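Local structure of adhesion and penetration protein autotransporter (Haemophilus influenzae, 3SYJ) at residues H767-F781 against Q786-W800. The protein is a probable serine protease and self-associating adhesin on the bacterial surface that promotes aggregation, adherence to host cells and invasion. Residues are numbered along the deposited sequence; the frame is centred on the assembly and turned at random.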
ATOM      1  N   HIS A 767     -10.804   5.280   7.070  1.00 36.21           N
ATOM      2  CA  HIS A 767     -10.897   3.991   7.730  1.00 36.90           C
ATOM      3  C   HIS A 767     -11.224   4.228   9.205  1.00 41.12           C
ATOM      4  O   HIS A 767     -10.430   4.822   9.937  1.00 39.72           O
ATOM      5  CB  HIS A 767      -9.576   3.237   7.536  1.00 37.33           C
ATOM      6  CG  HIS A 767      -9.499   1.927   8.257  1.00 53.07           C
ATOM      7  ND1 HIS A 767     -10.615   1.207   8.626  1.00 54.81           N
ATOM      8  CD2 HIS A 767      -8.430   1.190   8.648  1.00 54.59           C
ATOM      9  CE1 HIS A 767     -10.239   0.093   9.232  1.00 55.12           C
ATOM     10  NE2 HIS A 767      -8.919   0.059   9.257  1.00 57.07           N
ATOM     11  N   LEU A 768     -12.414   3.798   9.627  1.00 37.11           N
ATOM     12  CA  LEU A 768     -12.851   3.964  11.012  1.00 37.13           C
ATOM     13  C   LEU A 768     -12.950   2.624  11.718  1.00 43.68           C
ATOM     14  O   LEU A 768     -13.229   1.605  11.089  1.00 46.95           O
ATOM     15  CB  LEU A 768     -14.227   4.624  11.089  1.00 37.76           C
ATOM     16  CG  LEU A 768     -14.610   5.791  10.192  1.00 34.20           C
ATOM     17  CD1 LEU A 768     -14.970   5.296   8.801  1.00 30.22           C
ATOM     18  CD2 LEU A 768     -15.773   6.536  10.826  1.00 31.82           C
ATOM     19  N   THR A 769     -12.734   2.639  13.031  1.00 41.82           N
ATOM     20  CA  THR A 769     -12.983   1.479  13.877  1.00 42.34           C
ATOM     21  C   THR A 769     -13.539   1.977  15.199  1.00 41.79           C
ATOM     22  O   THR A 769     -13.662   3.184  15.406  1.00 42.57           O
ATOM     23  CB  THR A 769     -11.707   0.678  14.157  1.00 39.39           C
ATOM     24  OG1 THR A 769     -10.835   1.452  14.987  1.00 46.41           O
ATOM     25  CG2 THR A 769     -10.992   0.327  12.861  1.00 48.65           C
ATOM     26  N   ASP A 770     -13.884   1.050  16.085  1.00 40.47           N
ATOM     27  CA  ASP A 770     -14.371   1.406  17.412  1.00 37.42           C
ATOM     28  C   ASP A 770     -15.611   2.297  17.331  1.00 40.84           C
ATOM     29  O   ASP A 770     -16.608   1.916  16.723  1.00 46.39           O
ATOM     30  CB  ASP A 770     -13.255   2.071  18.224  1.00 42.21           C
ATOM     31  CG  ASP A 770     -11.926   1.337  18.093  1.00 45.70           C
ATOM     32  OD1 ASP A 770     -11.943   0.096  17.946  1.00 48.06           O
ATOM     33  OD2 ASP A 770     -10.863   1.992  18.130  1.00 46.38           O
ATOM     34  N   SER A 771     -15.558   3.479  17.936  1.00 40.41           N
ATOM     35  CA  SER A 771     -16.719   4.369  17.951  1.00 42.29           C
ATOM     36  C   SER A 771     -16.491   5.636  17.132  1.00 43.22           C
ATOM     37  O   SER A 771     -17.214   6.624  17.290  1.00 37.08           O
ATOM     38  CB  SER A 771     -17.084   4.744  19.389  1.00 42.25           C
ATOM     39  OG  SER A 771     -17.132   3.586  20.204  1.00 53.14           O
ATOM     40  N   ALA A 772     -15.486   5.600  16.261  1.00 40.76           N
ATOM     41  CA  ALA A 772     -15.106   6.767  15.470  1.00 38.72           C
ATOM     42  C   ALA A 772     -16.232   7.226  14.547  1.00 40.80           C
ATOM     43  O   ALA A 772     -17.103   6.441  14.177  1.00 44.43           O
ATOM     44  CB  ALA A 772     -13.846   6.474  14.671  1.00 37.96           C
ATOM     45  N   GLN A 773     -16.213   8.504  14.181  1.00 43.73           N
ATOM     46  CA  GLN A 773     -17.210   9.046  13.266  1.00 41.89           C
ATOM     47  C   GLN A 773     -16.575   9.867  12.150  1.00 42.42           C
ATOM     48  O   GLN A 773     -15.648  10.645  12.384  1.00 40.89           O
ATOM     49  CB  GLN A 773     -18.231   9.903  14.016  1.00 38.82           C
ATOM     50  CG  GLN A 773     -19.124   9.109  14.948  1.00 50.69           C
ATOM     51  CD  GLN A 773     -20.421   9.834  15.277  1.00 54.86           C
ATOM     52  OE1 GLN A 773     -21.048   9.571  16.306  1.00 58.79           O
ATOM     53  NE2 GLN A 773     -20.830  10.751  14.403  1.00 41.44           N
ATOM     54  N   PHE A 774     -17.085   9.687  10.937  1.00 38.76           N
ATOM     55  CA  PHE A 774     -16.644  10.475   9.795  1.00 35.14           C
ATOM     56  C   PHE A 774     -17.818  11.204   9.170  1.00 37.78           C
ATOM     57  O   PHE A 774     -18.834  10.595   8.831  1.00 38.18           O
ATOM     58  CB  PHE A 774     -15.960   9.605   8.742  1.00 32.42           C
ATOM     59  CG  PHE A 774     -15.577  10.356   7.490  1.00 35.49           C
ATOM     60  CD1 PHE A 774     -14.561  11.301   7.516  1.00 35.43           C
ATOM     61  CD2 PHE A 774     -16.230  10.115   6.289  1.00 32.31           C
ATOM     62  CE1 PHE A 774     -14.203  11.990   6.366  1.00 31.59           C
ATOM     63  CE2 PHE A 774     -15.878  10.798   5.138  1.00 28.86           C
ATOM     64  CZ  PHE A 774     -14.863  11.738   5.178  1.00 34.39           C
ATOM     65  N   SER A 775     -17.662  12.512   9.009  1.00 35.49           N
ATOM     66  CA  SER A 775     -18.723  13.349   8.491  1.00 31.56           C
ATOM     67  C   SER A 775     -18.300  14.043   7.188  1.00 35.67           C
ATOM     68  O   SER A 775     -17.235  14.657   7.104  1.00 33.94           O
ATOM     69  CB  SER A 775     -19.142  14.365   9.552  1.00 32.23           C
ATOM     70  OG  SER A 775     -20.391  14.951   9.235  1.00 46.13           O
ATOM     71  N   LEU A 776     -19.147  13.924   6.173  1.00 34.79           N
ATOM     72  CA  LEU A 776     -18.889  14.509   4.869  1.00 31.21           C
ATOM     73  C   LEU A 776     -20.006  15.485   4.561  1.00 35.24           C
ATOM     74  O   LEU A 776     -21.140  15.076   4.322  1.00 39.66           O
ATOM     75  CB  LEU A 776     -18.862  13.410   3.815  1.00 30.38           C
ATOM     76  CG  LEU A 776     -18.549  13.802   2.377  1.00 33.80           C
ATOM     77  CD1 LEU A 776     -17.170  14.432   2.289  1.00 32.41           C
ATOM     78  CD2 LEU A 776     -18.632  12.570   1.501  1.00 35.64           C
ATOM     79  N   LYS A 777     -19.696  16.777   4.585  1.00 35.43           N
ATOM     80  CA  LYS A 777     -20.716  17.801   4.388  1.00 37.88           C
ATOM     81  C   LYS A 777     -20.397  18.662   3.184  1.00 34.94           C
ATOM     82  O   LYS A 777     -19.251  19.049   2.983  1.00 32.96           O
ATOM     83  CB  LYS A 777     -20.824  18.701   5.622  1.00 35.53           C
ATOM     84  CG  LYS A 777     -20.764  17.967   6.941  1.00 39.18           C
ATOM     85  CD  LYS A 777     -20.904  18.927   8.115  1.00 44.83           C
ATOM     86  CE  LYS A 777     -20.739  18.190   9.442  1.00 52.68           C
ATOM     87  NZ  LYS A 777     -21.075  19.046  10.616  1.00 54.57           N
ATOM     88  N   ASN A 778     -21.418  18.964   2.390  1.00 35.38           N
ATOM     89  CA  ASN A 778     -21.284  19.922   1.303  1.00 33.30           C
ATOM     90  C   ASN A 778     -20.054  19.655   0.452  1.00 31.88           C
ATOM     91  O   ASN A 778     -19.400  20.587  -0.013  1.00 33.03           O
ATOM     92  CB  ASN A 778     -21.221  21.342   1.862  1.00 33.28           C
ATOM     93  CG  ASN A 778     -22.351  21.635   2.824  1.00 41.74           C
ATOM     94  OD1 ASN A 778     -22.181  21.565   4.042  1.00 46.53           O
ATOM     95  ND2 ASN A 778     -23.520  21.945   2.283  1.00 44.38           N
ATOM     96  N   SER A 779     -19.744  18.382   0.249  1.00 29.42           N
ATOM     97  CA  SER A 779     -18.558  18.009  -0.505  1.00 30.80           C
ATOM     98  C   SER A 779     -18.858  16.891  -1.480  1.00 33.41           C
ATOM     99  O   SER A 779     -19.864  16.195  -1.360  1.00 32.46           O
ATOM    100  CB  SER A 779     -17.450  17.541   0.440  1.00 31.72           C
ATOM    101  OG  SER A 779     -17.197  18.493   1.458  1.00 36.37           O
ATOM    102  N   HIS A 780     -17.973  16.728  -2.455  1.00 35.69           N
ATOM    103  CA  HIS A 780     -17.983  15.540  -3.286  1.00 39.11           C
ATOM    104  C   HIS A 780     -16.735  14.726  -2.974  1.00 36.43           C
ATOM    105  O   HIS A 780     -15.646  15.278  -2.806  1.00 32.76           O
ATOM    106  CB  HIS A 780     -18.040  15.874  -4.779  1.00 36.64           C
ATOM    107  CG  HIS A 780     -17.804  14.683  -5.657  1.00 45.00           C
ATOM    108  ND1 HIS A 780     -18.802  13.786  -5.978  1.00 45.63           N
ATOM    109  CD2 HIS A 780     -16.677  14.218  -6.248  1.00 41.37           C
ATOM    110  CE1 HIS A 780     -18.305  12.832  -6.746  1.00 42.27           C
ATOM    111  NE2 HIS A 780     -17.017  13.072  -6.926  1.00 44.54           N
ATOM    112  N   PHE A 781     -16.909  13.412  -2.895  1.00 33.77           N
ATOM    113  CA  PHE A 781     -15.836  12.504  -2.532  1.00 29.25           C
ATOM    114  C   PHE A 781     -15.907  11.277  -3.431  1.00 34.87           C
ATOM    115  O   PHE A 781     -16.998  10.775  -3.722  1.00 33.25           O
ATOM    116  CB  PHE A 781     -15.986  12.108  -1.069  1.00 31.49           C
ATOM    117  CG  PHE A 781     -14.930  11.169  -0.576  1.00 32.27           C
ATOM    118  CD1 PHE A 781     -13.614  11.587  -0.450  1.00 27.97           C
ATOM    119  CD2 PHE A 781     -15.262   9.875  -0.205  1.00 27.96           C
ATOM    120  CE1 PHE A 781     -12.645  10.727   0.020  1.00 28.51           C
ATOM    121  CE2 PHE A 781     -14.298   9.005   0.264  1.00 28.28           C
ATOM    122  CZ  PHE A 781     -12.986   9.430   0.380  1.00 29.57           C
ATOM    123  N   GLN A 786     -14.030   2.823   4.756  1.00 36.89           N
ATOM    124  CA  GLN A 786     -14.148   1.542   5.442  1.00 41.97           C
ATOM    125  C   GLN A 786     -14.463   1.770   6.914  1.00 41.85           C
ATOM    126  O   GLN A 786     -13.703   2.425   7.628  1.00 44.73           O
ATOM    127  CB  GLN A 786     -12.848   0.742   5.289  1.00 44.75           C
ATOM    128  CG  GLN A 786     -12.558  -0.243   6.418  1.00 47.91           C
ATOM    129  CD  GLN A 786     -13.369  -1.519   6.312  1.00 53.27           C
ATOM    130  OE1 GLN A 786     -13.633  -2.014   5.213  1.00 55.09           O
ATOM    131  NE2 GLN A 786     -13.767  -2.065   7.461  1.00 52.15           N
ATOM    132  N   GLY A 787     -15.590   1.237   7.367  1.00 40.74           N
ATOM    133  CA  GLY A 787     -15.991   1.394   8.751  1.00 42.34           C
ATOM    134  C   GLY A 787     -16.546   0.110   9.332  1.00 43.95           C
ATOM    135  O   GLY A 787     -17.422  -0.516   8.744  1.00 45.07           O
ATOM    136  N   ASP A 788     -16.037  -0.290  10.490  1.00 48.04           N
ATOM    137  CA  ASP A 788     -16.544  -1.496  11.128  1.00 48.18           C
ATOM    138  C   ASP A 788     -17.212  -1.224  12.467  1.00 47.60           C
ATOM    139  O   ASP A 788     -17.478  -0.076  12.826  1.00 45.87           O
ATOM    140  CB  ASP A 788     -15.464  -2.579  11.241  1.00 49.07           C
ATOM    141  CG  ASP A 788     -14.173  -2.064  11.842  1.00 59.80           C
ATOM    142  OD1 ASP A 788     -14.190  -1.673  13.034  1.00 60.11           O
ATOM    143  OD2 ASP A 788     -13.141  -2.070  11.127  1.00 58.70           O
ATOM    144  N   LYS A 789     -17.468  -2.302  13.196  1.00 47.59           N
ATOM    145  CA  LYS A 789     -18.381  -2.301  14.331  1.00 47.50           C
ATOM    146  C   LYS A 789     -18.257  -1.089  15.244  1.00 38.85           C
ATOM    147  O   LYS A 789     -17.190  -0.817  15.788  1.00 41.62           O
ATOM    148  CB  LYS A 789     -18.226  -3.603  15.125  1.00 63.38           C
ATOM    149  CG  LYS A 789     -18.457  -4.857  14.284  1.00 60.39           C
ATOM    150  CD  LYS A 789     -18.293  -6.132  15.099  1.00 70.95           C
ATOM    151  CE  LYS A 789     -18.854  -7.330  14.351  1.00 78.44           C
ATOM    152  NZ  LYS A 789     -18.330  -7.392  12.959  1.00 81.45           N
ATOM    153  N   GLY A 790     -19.367  -0.372  15.404  1.00 41.13           N
ATOM    154  CA  GLY A 790     -19.429   0.787  16.279  1.00 38.71           C
ATOM    155  C   GLY A 790     -19.402   2.118  15.544  1.00 45.46           C
ATOM    156  O   GLY A 790     -19.965   3.115  16.011  1.00 43.71           O
ATOM    157  N   THR A 791     -18.763   2.129  14.377  1.00 47.14           N
ATOM    158  CA  THR A 791     -18.492   3.369  13.647  1.00 44.46           C
ATOM    159  C   THR A 791     -19.684   3.931  12.874  1.00 43.52           C
ATOM    160  O   THR A 791     -20.535   3.187  12.382  1.00 42.86           O
ATOM    161  CB  THR A 791     -17.314   3.192  12.672  1.00 40.65           C
ATOM    162  OG1 THR A 791     -17.631   2.179  11.710  1.00 40.38           O
ATOM    163  CG2 THR A 791     -16.070   2.783  13.426  1.00 40.87           C
ATOM    164  N   THR A 792     -19.728   5.256  12.767  1.00 42.47           N
ATOM    165  CA  THR A 792     -20.793   5.937  12.043  1.00 39.78           C
ATOM    166  C   THR A 792     -20.249   6.865  10.963  1.00 38.06           C
ATOM    167  O   THR A 792     -19.415   7.724  11.230  1.00 39.91           O
ATOM    168  CB  THR A 792     -21.666   6.772  12.983  1.00 36.90           C
ATOM    169  OG1 THR A 792     -22.183   5.939  14.025  1.00 41.58           O
ATOM    170  CG2 THR A 792     -22.818   7.387  12.215  1.00 35.04           C
ATOM    171  N   VAL A 793     -20.728   6.679   9.739  1.00 36.70           N
ATOM    172  CA  VAL A 793     -20.413   7.586   8.649  1.00 32.42           C
ATOM    173  C   VAL A 793     -21.653   8.421   8.390  1.00 31.33           C
ATOM    174  O   VAL A 793     -22.767   7.899   8.405  1.00 36.07           O
ATOM    175  CB  VAL A 793     -20.022   6.827   7.366  1.00 27.95           C
ATOM    176  CG1 VAL A 793     -19.867   7.792   6.206  1.00 32.36           C
ATOM    177  CG2 VAL A 793     -18.744   6.046   7.579  1.00 30.15           C
ATOM    178  N   THR A 794     -21.463   9.716   8.160  1.00 35.37           N
ATOM    179  CA  THR A 794     -22.580  10.625   7.936  1.00 28.35           C
ATOM    180  C   THR A 794     -22.338  11.541   6.738  1.00 33.49           C
ATOM    181  O   THR A 794     -21.266  12.125   6.601  1.00 38.01           O
ATOM    182  CB  THR A 794     -22.836  11.486   9.179  1.00 30.89           C
ATOM    183  OG1 THR A 794     -22.977  10.636  10.324  1.00 37.72           O
ATOM    184  CG2 THR A 794     -24.096  12.318   9.006  1.00 33.20           C
ATOM    185  N   LEU A 795     -23.339  11.659   5.872  1.00 30.34           N
ATOM    186  CA  LEU A 795     -23.272  12.578   4.745  1.00 31.91           C
ATOM    187  C   LEU A 795     -24.352  13.649   4.857  1.00 37.12           C
ATOM    188  O   LEU A 795     -25.502  13.350   5.180  1.00 39.97           O
ATOM    189  CB  LEU A 795     -23.422  11.824   3.420  1.00 36.04           C
ATOM    190  CG  LEU A 795     -22.181  11.148   2.824  1.00 34.58           C
ATOM    191  CD1 LEU A 795     -21.704  10.006   3.694  1.00 31.49           C
ATOM    192  CD2 LEU A 795     -22.459  10.659   1.412  1.00 26.90           C
ATOM    193  N   GLU A 796     -23.981  14.898   4.596  1.00 38.37           N
ATOM    194  CA  GLU A 796     -24.966  15.975   4.531  1.00 39.65           C
ATOM    195  C   GLU A 796     -24.696  16.890   3.346  1.00 37.67           C
ATOM    196  O   GLU A 796     -23.622  17.483   3.244  1.00 43.14           O
ATOM    197  CB  GLU A 796     -24.986  16.799   5.817  1.00 39.21           C
ATOM    198  CG  GLU A 796     -26.120  17.816   5.845  1.00 43.77           C
ATOM    199  CD  GLU A 796     -25.945  18.885   6.909  1.00 54.77           C
ATOM    200  OE1 GLU A 796     -25.031  18.755   7.755  1.00 48.09           O
ATOM    201  OE2 GLU A 796     -26.727  19.860   6.893  1.00 58.63           O
ATOM    202  N   ASN A 797     -25.679  17.006   2.461  1.00 36.83           N
ATOM    203  CA  ASN A 797     -25.528  17.795   1.248  1.00 38.84           C
ATOM    204  C   ASN A 797     -24.296  17.358   0.483  1.00 37.85           C
ATOM    205  O   ASN A 797     -23.591  18.181  -0.099  1.00 40.21           O
ATOM    206  CB  ASN A 797     -25.439  19.280   1.584  1.00 39.26           C
ATOM    207  CG  ASN A 797     -26.556  19.729   2.499  1.00 51.42           C
ATOM    208  OD1 ASN A 797     -26.333  20.463   3.466  1.00 55.94           O
ATOM    209  ND2 ASN A 797     -27.774  19.272   2.211  1.00 49.42           N
ATOM    210  N   ALA A 798     -24.047  16.053   0.484  1.00 35.81           N
ATOM    211  CA  ALA A 798     -22.830  15.503  -0.103  1.00 35.48           C
ATOM    212  C   ALA A 798     -23.109  14.444  -1.159  1.00 33.20           C
ATOM    213  O   ALA A 798     -24.140  13.780  -1.141  1.00 38.55           O
ATOM    214  CB  ALA A 798     -21.939  14.926   0.985  1.00 35.09           C
ATOM    215  N   THR A 799     -22.179  14.295  -2.088  1.00 31.24           N
ATOM    216  CA  THR A 799     -22.224  13.190  -3.027  1.00 31.51           C
ATOM    217  C   THR A 799     -20.977  12.334  -2.833  1.00 33.93           C
ATOM    218  O   THR A 799     -19.885  12.853  -2.580  1.00 33.25           O
ATOM    219  CB  THR A 799     -22.306  13.675  -4.488  1.00 35.92           C
ATOM    220  OG1 THR A 799     -21.149  14.459  -4.804  1.00 37.63           O
ATOM    221  CG2 THR A 799     -23.558  14.509  -4.703  1.00 32.77           C
ATOM    222  N   TRP A 800     -21.149  11.023  -2.938  1.00 32.69           N
ATOM    223  CA  TRP A 800     -20.036  10.093  -2.814  1.00 32.94           C
ATOM    224  C   TRP A 800     -20.069   9.068  -3.940  1.00 32.63           C
ATOM    225  O   TRP A 800     -21.055   8.347  -4.104  1.00 35.28           O
ATOM    226  CB  TRP A 800     -20.093   9.387  -1.459  1.00 30.06           C
ATOM    227  CG  TRP A 800     -19.060   8.329  -1.278  1.00 30.09           C
ATOM    228  CD1 TRP A 800     -17.821   8.286  -1.848  1.00 31.44           C
ATOM    229  CD2 TRP A 800     -19.161   7.166  -0.451  1.00 31.96           C
ATOM    230  NE1 TRP A 800     -17.148   7.162  -1.436  1.00 30.85           N
ATOM    231  CE2 TRP A 800     -17.949   6.458  -0.575  1.00 34.52           C
ATOM    232  CE3 TRP A 800     -20.161   6.653   0.385  1.00 33.26           C
ATOM    233  CZ2 TRP A 800     -17.708   5.261   0.105  1.00 34.74           C
ATOM    234  CZ3 TRP A 800     -19.919   5.464   1.056  1.00 34.17           C
ATOM    235  CH2 TRP A 800     -18.703   4.783   0.912  1.00 29.82           C
TER
HETATM  236  O   HOH W   1     -20.635  10.873  11.595  1.00 43.21           O
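Leu776 and Leu795 lie side by side, CD2 of the first 4.0 Å from CG of the second, inside two successive coils of the parallel beta-helix of the Hap passenger domain. Strands 773-777 and 792-796 run parallel, their axes 4.7 Å apart at closest, and are joined rung to rung by backbone bonds such as Leu776 N to Thr794 O (2.8 Å). The inward face is packed closely. Leu776 holds CG trans to its own N (chi1 -178°), which brings CG to 3.8 Å from Ala798 CB at the corner of the next coil. Leu768 reaches Val793 CG2 through CD1, while its CB is pressed to 3.5 Å against Thr791 CG2, tighter than a usual carbon contact. The Thr791 hydroxyl is turned back within its own turn to Asp788 O, which also accepts from Thr791 N. Phe781 and Trp800 meet obliquely, their planes at 36°; the indole NE1 is spent on His783 O. Ser779 OG, buried at the corner, donates to Lys777 O, with Val757 O of the preceding coil as a competing acceptor, and accepts from Ala760 N.

The outward face, carrying Gln773, Ser775, Lys777, Thr792, Thr794 and Glu796, is looser. Lys777 NZ and Glu796 OE1 stay 4.9 Å apart. Asn778 and Asn797 lie side by side, their amide planes 44° apart, and a weak hydrogen bond runs from Asn778 ND2 to Asn797 OD1. One water ties Gln773 NE2 to Thr794 OG1. Just past the Asn778-Ser779 corner, where strands 780-781 and 799-801 pair, His780 ND1 meets Thr799 OG1 at the ring edge, near the ring plane, in a 2.7 Å hydrogen bond.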